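Local coordinates for protein GH5 (Bacteroidetes bacterium AC2a, PDB 4YHE) that probably hydrolyses beta-glucosidic bonds of cellulose as a family 5 glycoside hydrolase encoded alongside a polysaccharide utilization locus, at residues A110-P113 / S114-S117. Numbering follows the deposited sequence.
Sequences ADTP and SKGS
Thr-112 and Lys-115 carry a local contact in which the loop between strand 97-101 and helix 122-127 folds over itself, Thr-112 reaching forward to the backbone of Ser-114 and Lys-115 reaching back to that of Thr-112. With chi1 at 164°, OG1 of the buried threonine is swung opposite the backbone N and beside the carbonyl carbon, within range of the next-but-one amide: Ser-114 N donates to it at 2.9 Å. The N-H...OG1 angle of 159° leaves this bond only slightly bent. The same hydroxyl is also hydrogen-bonded to His-118 NE2, so it links the Ser-114 amide with the imidazole. The exposed lysine runs the other way, its chain extended until the last torsion, where a bend turns NZ onto Thr-112 O at 3.0 Å. The ammonium group meets that oxygen from 26° outside the carbonyl plane. Along the way the aliphatic part of Lys-115 slides past the threonine methyl in the opposite direction, Thr-112 CG2 to Lys-115 CG 4.0 Å.

In this TIM barrel of eight parallel strands, the segment belongs to the excursion that follows the third strand. A type II beta turn from Ser-114 to Ser-117 redirects the chain, closed by Ser-117 N bonding to Ser-114 O at 3.0 Å. Gly-116 takes the positive phi of the third turn position, where a CB would press on the carbonyl O of Lys-115. Buried Ser-114 fastens the turn to the two-stranded hairpin of 27-28 and 31-32, its OG hydrogen-bonded to His-27 ND1 and Gly-30 N, while Pro-113 rests on Trp-37, His-27 and Tyr-28. Asp-111, the centre of an inverse gamma turn, joins the lysine indirectly: one water donates to Asp-111 OD1 (2.7 Å) and accepts from Lys-115 NZ. The two charged atoms, OD1 of Asp-111 and NZ of Lys-115, are 5.0 Å apart, bridged by this water rather than paired directly.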
# COMPACT_ATOMS: atom_id res chain seq x y z
N ALA A 110 1.34 -9.53 -17.12
CA ALA A 110 2.14 -10.45 -17.93
C ALA A 110 3.62 -10.15 -17.80
O ALA A 110 4.45 -11.03 -18.00
CB ALA A 110 1.71 -10.40 -19.39
N ASP A 111 3.93 -8.92 -17.42
CA ASP A 111 5.29 -8.44 -17.42
C ASP A 111 5.93 -8.68 -16.06
O ASP A 111 6.04 -7.78 -15.24
CB ASP A 111 5.31 -6.95 -17.78
CG ASP A 111 6.70 -6.46 -18.16
OD1 ASP A 111 7.59 -7.30 -18.43
OD2 ASP A 111 6.89 -5.22 -18.19
N THR A 112 6.38 -9.92 -15.85
CA THR A 112 7.01 -10.35 -14.61
C THR A 112 8.32 -11.07 -14.94
O THR A 112 8.39 -11.84 -15.92
CB THR A 112 6.08 -11.29 -13.79
OG1 THR A 112 6.85 -11.98 -12.79
CG2 THR A 112 5.39 -12.33 -14.67
N PRO A 113 9.37 -10.84 -14.13
CA PRO A 113 10.60 -11.64 -14.26
C PRO A 113 10.47 -13.07 -13.67
O PRO A 113 11.45 -13.82 -13.64
CB PRO A 113 11.62 -10.81 -13.46
CG PRO A 113 10.80 -10.18 -12.37
CD PRO A 113 9.50 -9.81 -13.06
N SER A 114 9.28 -13.44 -13.19
CA SER A 114 9.04 -14.76 -12.62
C SER A 114 7.86 -15.46 -13.30
O SER A 114 6.98 -16.02 -12.64
CB SER A 114 8.80 -14.65 -11.12
OG SER A 114 9.96 -14.16 -10.46
N LYS A 115 7.85 -15.41 -14.63
CA LYS A 115 6.77 -16.01 -15.42
C LYS A 115 6.56 -17.43 -14.96
O LYS A 115 7.52 -18.17 -14.80
CB LYS A 115 7.09 -15.98 -16.91
CG LYS A 115 7.04 -14.58 -17.48
CD LYS A 115 7.11 -14.57 -19.00
CE LYS A 115 7.01 -13.15 -19.54
NZ LYS A 115 8.00 -12.23 -18.90
N GLY A 116 5.29 -17.78 -14.72
CA GLY A 116 4.93 -19.13 -14.30
C GLY A 116 5.00 -19.43 -12.81
O GLY A 116 4.58 -20.50 -12.38
N SER A 117 5.54 -18.52 -11.99
CA SER A 117 5.75 -18.84 -10.58
C SER A 117 4.71 -18.17 -9.64
O SER A 117 4.77 -18.35 -8.42
CB SER A 117 7.15 -18.40 -10.15
OG SER A 117 8.17 -19.03 -10.91
O HOH W 1 7.91 -9.57 -19.91
O HOH W 2 10.15 -14.74 -16.21